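PDB 5DJS: tetratricopeptide TPR_2 repeat protein from Thermobaculum terrenum, which is of unknown function but joins N-terminal tetratricopeptide repeats to a glycosyltransferase family 41 region of GT-B type that holds uridine-5'-diphosphate in the model. Local coordinates for residues S14-A19 with R30-V35; L65-V70 with N85-S90. The protein carries 1 engineered substitution. All blocks are in the same frame, centred on the assembly; numbering follows the deposited sequence.

Contact 1: S14-A19 with R30-V35; sequences SHAHEA and RACWRV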
ATOM      1  N   SER A  14      -9.609 -27.254 -10.715  1.00 79.78           N
ATOM      2  CA  SER A  14      -8.195 -27.038 -11.054  1.00 82.41           C
ATOM      3  C   SER A  14      -8.031 -26.015 -12.180  1.00 85.10           C
ATOM      4  O   SER A  14      -7.100 -25.212 -12.142  1.00 87.16           O
ATOM      5  CB  SER A  14      -7.509 -28.349 -11.431  1.00 82.86           C
ATOM      6  OG  SER A  14      -8.299 -29.077 -12.345  1.00 84.72           O
ATOM      7  N   HIS A  15      -8.923 -26.051 -13.175  1.00 87.89           N
ATOM      8  CA  HIS A  15      -8.961 -25.022 -14.231  1.00 93.34           C
ATOM      9  C   HIS A  15      -9.162 -23.622 -13.636  1.00 87.25           C
ATOM     10  O   HIS A  15      -8.527 -22.659 -14.072  1.00 85.52           O
ATOM     11  CB  HIS A  15     -10.060 -25.337 -15.266  1.00102.16           C
ATOM     12  CG  HIS A  15     -10.258 -24.268 -16.305  1.00111.93           C
ATOM     13  ND1 HIS A  15     -11.398 -23.495 -16.369  1.00114.92           N
ATOM     14  CD2 HIS A  15      -9.464 -23.847 -17.320  1.00115.14           C
ATOM     15  CE1 HIS A  15     -11.298 -22.644 -17.375  1.00114.85           C
ATOM     16  NE2 HIS A  15     -10.134 -22.836 -17.967  1.00116.98           N
ATOM     17  N   ALA A  16     -10.037 -23.530 -12.636  1.00 81.78           N
ATOM     18  CA  ALA A  16     -10.322 -22.268 -11.962  1.00 77.23           C
ATOM     19  C   ALA A  16      -9.111 -21.747 -11.199  1.00 75.36           C
ATOM     20  O   ALA A  16      -8.830 -20.551 -11.234  1.00 72.61           O
ATOM     21  CB  ALA A  16     -11.507 -22.428 -11.022  1.00 77.53           C
ATOM     22  N   HIS A  17      -8.407 -22.644 -10.512  1.00 76.71           N
ATOM     23  CA  HIS A  17      -7.179 -22.286  -9.790  1.00 81.47           C
ATOM     24  C   HIS A  17      -6.018 -21.864 -10.711  1.00 82.94           C
ATOM     25  O   HIS A  17      -5.238 -20.982 -10.351  1.00 80.20           O
ATOM     26  CB  HIS A  17      -6.724 -23.433  -8.873  1.00 84.38           C
ATOM     27  CG  HIS A  17      -7.504 -23.537  -7.599  1.00 86.00           C
ATOM     28  ND1 HIS A  17      -7.620 -22.492  -6.709  1.00 89.01           N
ATOM     29  CD2 HIS A  17      -8.182 -24.572  -7.053  1.00 86.43           C
ATOM     30  CE1 HIS A  17      -8.349 -22.873  -5.676  1.00 88.46           C
ATOM     31  NE2 HIS A  17      -8.705 -24.132  -5.862  1.00 88.42           N
ATOM     32  N   GLU A  18      -5.889 -22.510 -11.871  1.00 88.12           N
ATOM     33  CA  GLU A  18      -4.889 -22.106 -12.878  1.00 94.29           C
ATOM     34  C   GLU A  18      -5.203 -20.716 -13.415  1.00 91.34           C
ATOM     35  O   GLU A  18      -4.328 -19.842 -13.450  1.00 89.33           O
ATOM     36  CB  GLU A  18      -4.837 -23.087 -14.060  1.00 98.35           C
ATOM     37  CG  GLU A  18      -4.124 -24.401 -13.777  1.00100.53           C
ATOM     38  CD  GLU A  18      -4.076 -25.305 -14.997  1.00102.49           C
ATOM     39  OE1 GLU A  18      -3.612 -24.845 -16.061  1.00106.98           O
ATOM     40  OE2 GLU A  18      -4.497 -26.478 -14.892  1.00 99.62           O
ATOM     41  N   ALA A  19      -6.460 -20.536 -13.827  1.00 87.84           N
ATOM     42  CA  ALA A  19      -6.956 -19.267 -14.365  1.00 89.85           C
ATOM     43  C   ALA A  19      -6.691 -18.070 -13.442  1.00 89.82           C
ATOM     44  O   ALA A  19      -6.323 -16.995 -13.918  1.00 89.15           O
ATOM     45  CB  ALA A  19      -8.445 -19.372 -14.677  1.00 89.22           C
ATOM     46  N   ARG A  30     -16.207 -17.721 -13.909  1.00 77.00           N
ATOM     47  CA  ARG A  30     -17.262 -18.448 -14.635  1.00 77.69           C
ATOM     48  C   ARG A  30     -17.159 -19.967 -14.405  1.00 71.18           C
ATOM     49  O   ARG A  30     -18.178 -20.668 -14.379  1.00 72.75           O
ATOM     50  CB  ARG A  30     -17.325 -18.048 -16.134  1.00 84.67           C
ATOM     51  CG  ARG A  30     -16.591 -18.924 -17.155  1.00 91.91           C
ATOM     52  CD  ARG A  30     -16.952 -18.536 -18.593  1.00 93.40           C
ATOM     53  NE  ARG A  30     -16.571 -17.156 -18.907  1.00 92.82           N
ATOM     54  CZ  ARG A  30     -15.371 -16.752 -19.339  1.00 96.39           C
ATOM     55  NH1 ARG A  30     -14.370 -17.610 -19.549  1.00 96.30           N
ATOM     56  NH2 ARG A  30     -15.168 -15.456 -19.569  1.00 99.01           N
ATOM     57  N   ALA A  31     -15.934 -20.454 -14.213  1.00 63.43           N
ATOM     58  CA  ALA A  31     -15.689 -21.849 -13.837  1.00 60.57           C
ATOM     59  C   ALA A  31     -16.190 -22.163 -12.421  1.00 57.29           C
ATOM     60  O   ALA A  31     -16.752 -23.232 -12.186  1.00 56.22           O
ATOM     61  CB  ALA A  31     -14.207 -22.175 -13.952  1.00 62.85           C
ATOM     62  N   CYS A  32     -15.973 -21.238 -11.485  1.00 55.34           N
ATOM     63  CA  CYS A  32     -16.522 -21.358 -10.120  1.00 49.93           C
ATOM     64  C   CYS A  32     -18.053 -21.402 -10.093  1.00 49.30           C
ATOM     65  O   CYS A  32     -18.629 -22.133  -9.296  1.00 47.23           O
ATOM     66  CB  CYS A  32     -16.058 -20.214  -9.219  1.00 47.12           C
ATOM     67  SG  CYS A  32     -14.379 -20.341  -8.593  1.00 45.48           S
ATOM     68  N   TRP A  33     -18.704 -20.609 -10.939  1.00 51.82           N
ATOM     69  CA  TRP A  33     -20.169 -20.654 -11.054  1.00 55.93           C
ATOM     70  C   TRP A  33     -20.635 -22.007 -11.579  1.00 60.11           C
ATOM     71  O   TRP A  33     -21.618 -22.548 -11.071  1.00 59.73           O
ATOM     72  CB  TRP A  33     -20.734 -19.505 -11.923  1.00 54.38           C
ATOM     73  CG  TRP A  33     -20.716 -18.160 -11.220  1.00 54.01           C
ATOM     74  CD1 TRP A  33     -20.043 -17.043 -11.615  1.00 55.78           C
ATOM     75  CD2 TRP A  33     -21.381 -17.813  -9.990  1.00 52.90           C
ATOM     76  NE1 TRP A  33     -20.251 -16.015 -10.716  1.00 55.14           N
ATOM     77  CE2 TRP A  33     -21.067 -16.460  -9.712  1.00 52.24           C
ATOM     78  CE3 TRP A  33     -22.215 -18.510  -9.102  1.00 51.16           C
ATOM     79  CZ2 TRP A  33     -21.552 -15.791  -8.584  1.00 49.34           C
ATOM     80  CZ3 TRP A  33     -22.697 -17.845  -7.977  1.00 51.08           C
ATOM     81  CH2 TRP A  33     -22.364 -16.495  -7.731  1.00 50.72           C
ATOM     82  N   ARG A  34     -19.918 -22.554 -12.569  1.00 66.72           N
ATOM     83  CA  ARG A  34     -20.235 -23.886 -13.126  1.00 68.37           C
ATOM     84  C   ARG A  34     -20.188 -24.999 -12.077  1.00 62.92           C
ATOM     85  O   ARG A  34     -20.960 -25.950 -12.157  1.00 65.49           O
ATOM     86  CB  ARG A  34     -19.326 -24.239 -14.324  1.00 76.69           C
ATOM     87  CG  ARG A  34     -19.754 -23.601 -15.640  1.00 82.98           C
ATOM     88  CD  ARG A  34     -19.197 -24.322 -16.862  1.00 91.66           C
ATOM     89  NE  ARG A  34     -19.642 -23.665 -18.097  1.00102.45           N
ATOM     90  CZ  ARG A  34     -19.049 -22.622 -18.693  1.00107.29           C
ATOM     91  NH1 ARG A  34     -17.931 -22.070 -18.210  1.00107.24           N
ATOM     92  NH2 ARG A  34     -19.583 -22.118 -19.806  1.00109.98           N
ATOM     93  N   VAL A  35     -19.296 -24.868 -11.096  1.00 57.28           N
ATOM     94  CA  VAL A  35     -19.229 -25.799  -9.969  1.00 54.19           C
ATOM     95  C   VAL A  35     -20.448 -25.647  -9.052  1.00 54.57           C
ATOM     96  O   VAL A  35     -21.006 -26.644  -8.588  1.00 56.43           O
ATOM     97  CB  VAL A  35     -17.932 -25.597  -9.148  1.00 55.86           C
ATOM     98  CG1 VAL A  35     -17.938 -26.439  -7.870  1.00 56.78           C
ATOM     99  CG2 VAL A  35     -16.712 -25.944  -9.990  1.00 55.35           C
TER

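Contact 2: L65-V70 with N85-S90; sequences LLRRAV and NVLVAS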
ATOM      1  N   LEU A  65     -20.176 -14.764   0.336  1.00 41.71           N
ATOM      2  CA  LEU A  65     -19.583 -16.008  -0.195  1.00 42.08           C
ATOM      3  C   LEU A  65     -18.564 -16.665   0.770  1.00 43.41           C
ATOM      4  O   LEU A  65     -18.592 -17.885   0.995  1.00 39.58           O
ATOM      5  CB  LEU A  65     -18.918 -15.759  -1.544  1.00 42.18           C
ATOM      6  CG  LEU A  65     -19.872 -15.491  -2.707  1.00 43.52           C
ATOM      7  CD1 LEU A  65     -19.066 -15.041  -3.904  1.00 43.42           C
ATOM      8  CD2 LEU A  65     -20.701 -16.711  -3.075  1.00 43.49           C
ATOM      9  N   LEU A  66     -17.689 -15.843   1.348  1.00 43.74           N
ATOM     10  CA  LEU A  66     -16.664 -16.326   2.279  1.00 43.72           C
ATOM     11  C   LEU A  66     -17.239 -16.773   3.611  1.00 45.02           C
ATOM     12  O   LEU A  66     -16.761 -17.761   4.160  1.00 48.48           O
ATOM     13  CB  LEU A  66     -15.575 -15.267   2.504  1.00 42.80           C
ATOM     14  CG  LEU A  66     -14.738 -14.990   1.253  1.00 41.55           C
ATOM     15  CD1 LEU A  66     -14.049 -13.640   1.339  1.00 40.71           C
ATOM     16  CD2 LEU A  66     -13.738 -16.117   1.015  1.00 42.44           C
ATOM     17  N   ARG A  67     -18.239 -16.056   4.134  1.00 46.04           N
ATOM     18  CA  ARG A  67     -18.961 -16.486   5.353  1.00 46.90           C
ATOM     19  C   ARG A  67     -19.701 -17.817   5.182  1.00 51.79           C
ATOM     20  O   ARG A  67     -19.808 -18.594   6.133  1.00 52.72           O
ATOM     21  CB  ARG A  67     -19.976 -15.439   5.804  1.00 46.61           C
ATOM     22  CG  ARG A  67     -19.370 -14.243   6.510  1.00 48.77           C
ATOM     23  CD  ARG A  67     -20.364 -13.585   7.450  1.00 47.90           C
ATOM     24  NE  ARG A  67     -19.765 -12.434   8.124  1.00 49.66           N
ATOM     25  CZ  ARG A  67     -19.818 -11.165   7.702  1.00 50.99           C
ATOM     26  NH1 ARG A  67     -20.459 -10.820   6.574  1.00 49.23           N
ATOM     27  NH2 ARG A  67     -19.219 -10.222   8.430  1.00 50.82           N
ATOM     28  N   ARG A  68     -20.225 -18.064   3.983  1.00 55.86           N
ATOM     29  CA  ARG A  68     -20.925 -19.318   3.698  1.00 61.02           C
ATOM     30  C   ARG A  68     -19.919 -20.470   3.595  1.00 57.07           C
ATOM     31  O   ARG A  68     -20.192 -21.577   4.057  1.00 56.06           O
ATOM     32  CB  ARG A  68     -21.750 -19.198   2.411  1.00 67.41           C
ATOM     33  CG  ARG A  68     -22.962 -20.122   2.339  1.00 75.66           C
ATOM     34  CD  ARG A  68     -23.351 -20.381   0.885  1.00 88.41           C
ATOM     35  NE  ARG A  68     -24.790 -20.316   0.617  1.00 98.42           N
ATOM     36  CZ  ARG A  68     -25.348 -20.454  -0.591  1.00105.37           C
ATOM     37  NH1 ARG A  68     -24.599 -20.681  -1.678  1.00105.43           N
ATOM     38  NH2 ARG A  68     -26.672 -20.370  -0.720  1.00108.38           N
ATOM     39  N   ALA A  69     -18.762 -20.199   2.989  1.00 51.98           N
ATOM     40  CA  ALA A  69     -17.652 -21.143   2.970  1.00 48.03           C
ATOM     41  C   ALA A  69     -17.179 -21.497   4.389  1.00 45.97           C
ATOM     42  O   ALA A  69     -16.967 -22.668   4.708  1.00 45.00           O
ATOM     43  CB  ALA A  69     -16.506 -20.578   2.143  1.00 48.68           C
ATOM     44  N   VAL A  70     -17.028 -20.483   5.237  1.00 43.00           N
ATOM     45  CA  VAL A  70     -16.733 -20.698   6.664  1.00 41.36           C
ATOM     46  C   VAL A  70     -17.810 -21.589   7.355  1.00 43.62           C
ATOM     47  O   VAL A  70     -17.482 -22.485   8.131  1.00 44.42           O
ATOM     48  CB  VAL A  70     -16.554 -19.348   7.418  1.00 37.35           C
ATOM     49  CG1 VAL A  70     -16.513 -19.538   8.922  1.00 36.19           C
ATOM     50  CG2 VAL A  70     -15.271 -18.655   6.985  1.00 38.54           C
ATOM     51  N   ASN A  85      -9.413 -10.477   5.498  1.00 46.85           N
ATOM     52  CA  ASN A  85      -8.896  -9.465   4.565  1.00 45.33           C
ATOM     53  C   ASN A  85     -10.004  -8.656   3.904  1.00 42.17           C
ATOM     54  O   ASN A  85      -9.891  -7.433   3.790  1.00 40.30           O
ATOM     55  CB  ASN A  85      -7.985 -10.074   3.481  1.00 45.48           C
ATOM     56  CG  ASN A  85      -6.588 -10.466   3.995  1.00 47.37           C
ATOM     57  OD1 ASN A  85      -5.975 -11.377   3.440  1.00 52.30           O
ATOM     58  ND2 ASN A  85      -6.069  -9.783   5.019  1.00 44.51           N
ATOM     59  N   VAL A  86     -11.064  -9.335   3.484  1.00 40.60           N
ATOM     60  CA  VAL A  86     -12.229  -8.651   2.937  1.00 40.02           C
ATOM     61  C   VAL A  86     -12.838  -7.695   3.965  1.00 39.92           C
ATOM     62  O   VAL A  86     -13.116  -6.538   3.644  1.00 39.27           O
ATOM     63  CB  VAL A  86     -13.273  -9.642   2.400  1.00 39.75           C
ATOM     64  CG1 VAL A  86     -14.606  -8.946   2.123  1.00 40.97           C
ATOM     65  CG2 VAL A  86     -12.750 -10.279   1.118  1.00 39.45           C
ATOM     66  N   LEU A  87     -13.006  -8.165   5.197  1.00 40.51           N
ATOM     67  CA  LEU A  87     -13.575  -7.334   6.263  1.00 40.85           C
ATOM     68  C   LEU A  87     -12.722  -6.104   6.592  1.00 40.73           C
ATOM     69  O   LEU A  87     -13.263  -5.003   6.725  1.00 39.28           O
ATOM     70  CB  LEU A  87     -13.814  -8.158   7.526  1.00 41.40           C
ATOM     71  CG  LEU A  87     -14.905  -9.230   7.411  1.00 42.81           C
ATOM     72  CD1 LEU A  87     -14.853 -10.163   8.617  1.00 43.74           C
ATOM     73  CD2 LEU A  87     -16.287  -8.619   7.279  1.00 42.31           C
ATOM     74  N   VAL A  88     -11.405  -6.296   6.712  1.00 40.94           N
ATOM     75  CA  VAL A  88     -10.472  -5.178   6.885  1.00 40.48           C
ATOM     76  C   VAL A  88     -10.609  -4.197   5.718  1.00 38.69           C
ATOM     77  O   VAL A  88     -10.748  -3.001   5.938  1.00 36.83           O
ATOM     78  CB  VAL A  88      -8.999  -5.653   7.008  1.00 41.70           C
ATOM     79  CG1 VAL A  88      -8.012  -4.496   6.857  1.00 41.71           C
ATOM     80  CG2 VAL A  88      -8.775  -6.312   8.356  1.00 42.93           C
ATOM     81  N   ALA A  89     -10.589  -4.709   4.487  1.00 37.94           N
ATOM     82  CA  ALA A  89     -10.628  -3.845   3.288  1.00 38.30           C
ATOM     83  C   ALA A  89     -11.964  -3.109   3.129  1.00 38.99           C
ATOM     84  O   ALA A  89     -12.022  -2.055   2.504  1.00 39.97           O
ATOM     85  CB  ALA A  89     -10.327  -4.650   2.030  1.00 36.78           C
ATOM     86  N   SER A  90     -13.027  -3.680   3.687  1.00 38.15           N
ATOM     87  CA  SER A  90     -14.353  -3.088   3.638  1.00 36.43           C
ATOM     88  C   SER A  90     -14.555  -1.973   4.665  1.00 35.30           C
ATOM     89  O   SER A  90     -15.569  -1.294   4.607  1.00 37.59           O
ATOM     90  CB  SER A  90     -15.412  -4.171   3.852  1.00 35.97           C
ATOM     91  OG  SER A  90     -15.443  -4.603   5.216  1.00 36.39           O
TER

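Contact 1: S14-A19 with R30-V35
Ala16 and Ala31 meet methyl to methyl where helix 5-21 and helix 25-38 run past each other. The two CB atoms, Ala16 CB and Ala31 CB, stand 4.0 Å apart, each on a bond aimed at the opposite helix. Ala16 CB also lies 4.3 Å from Cys32 SG, a looser touch. The backbones approach most closely at the same point, with Ala16 CA and Ala31 CA 5.7 Å apart. Two alanines at this level keep bulk out of the interface, in line with a distance of 9.1 Å between the axes of the short segments 14-19 and 30-35.

The aromatic contact lies on the exposed margin. The imidazole of His15 sets its edge, not its face, against the Ala31 methyl: His15 ND1 is 3.9 Å from Ala31 CB, which sits near the ring plane. With CG anti to the backbone N (chi1 174°), the ring is carried across to the second helix. Ala31 CB thus touches both His15 and Ala16.

Polar links bypass the direct face between the segments. No hydrogen bond joins them, but the Ala16 carbonyl oxygen is bonded to the hydroxyl of Ser28, on helix 25-38 ahead of residues 30-35, so a polar bond also ties these two helices. Leu48 of helix 43-56 packs against both Ala16 and Cys32, and His17 NE2 bonds Glu44 of that helix.

The segments cross at -159°, almost antiparallel. Two successive helices joined by a short turn, with small residues at their closest approach, form a helical hairpin like that of a tetratricopeptide repeat, here at the N-terminal end of the helical array.

Contact 2: L65-V70 with N85-S90
Leu66 and Val86 mark the nearest backbone approach of segment 65-70 to segment 85-90, yet their CA atoms remain 8.9 Å apart. At that spacing the contact is left entirely to side chains. Each segment keeps its own helical backbone bonding, as in Val70 N to Leu66 O and Ala89 N to Asn85 O, both 2.9 Å. Within 85-90 a side-chain bond is added: the Ser90 hydroxyl donates to the Leu87 carbonyl, OG to O 2.7 Å, the donor tilted 29° from the carbonyl plane.

Leu66 and Val86, both buried, meet branch to branch, with Leu66 CD1 3.6 Å from Val86 CG2. Both CB bonds are directed at the opposite segment, and the two side chains meet at a slant. Exposed Arg67 reaches buried Leu87, crossing it at about a right angle. Arg67 places CG anti to its carbonyl carbon (chi1 -77°) and extends from CG to NE, bringing its guanidinium over to the neighbouring helix, where Arg67 NH2 lies 3.5 Å from Leu87 CD2. The methyl approaches the guanidinium plane obliquely. Leu83 of helix 77-89 also touches Arg67, while Val86 packs against Tyr59 and Ala62 of helix 59-72.

Helix 59-72 lies in one tetratricopeptide repeat range and helix 77-89 in the next, making this a seam between successive repeats. Van der Waals contact joins the segments, aliphatic to aliphatic at Leu66-Val86 and guanidinium to methyl at Arg67-Leu87. The long extended chain thus lets a charged, exposed residue add apolar contact to Leu87, with no hydrogen bond across the segments.

In the fold
Both contacts belong to the N-terminal helical array, on the same side of the chain's centre, but they hold different helices: 5-21 with 25-38 in contact 1, 59-72 with 77-89 in contact 2. Their centres are about 19 Å apart and they do not touch; helix 43-56 packs against residues of both. Contact 1 is the more peripheral: its centre lies about 29 Å from that of the chain, against about 20 Å for contact 2. Each combines buried residues with one exposed residue, His15 or Arg67. Small side chains accompany the closer backbones of contact 1, whereas longer side chains bridge more widely spaced backbones in contact 2. Neither has hydrogen bonds between its segments.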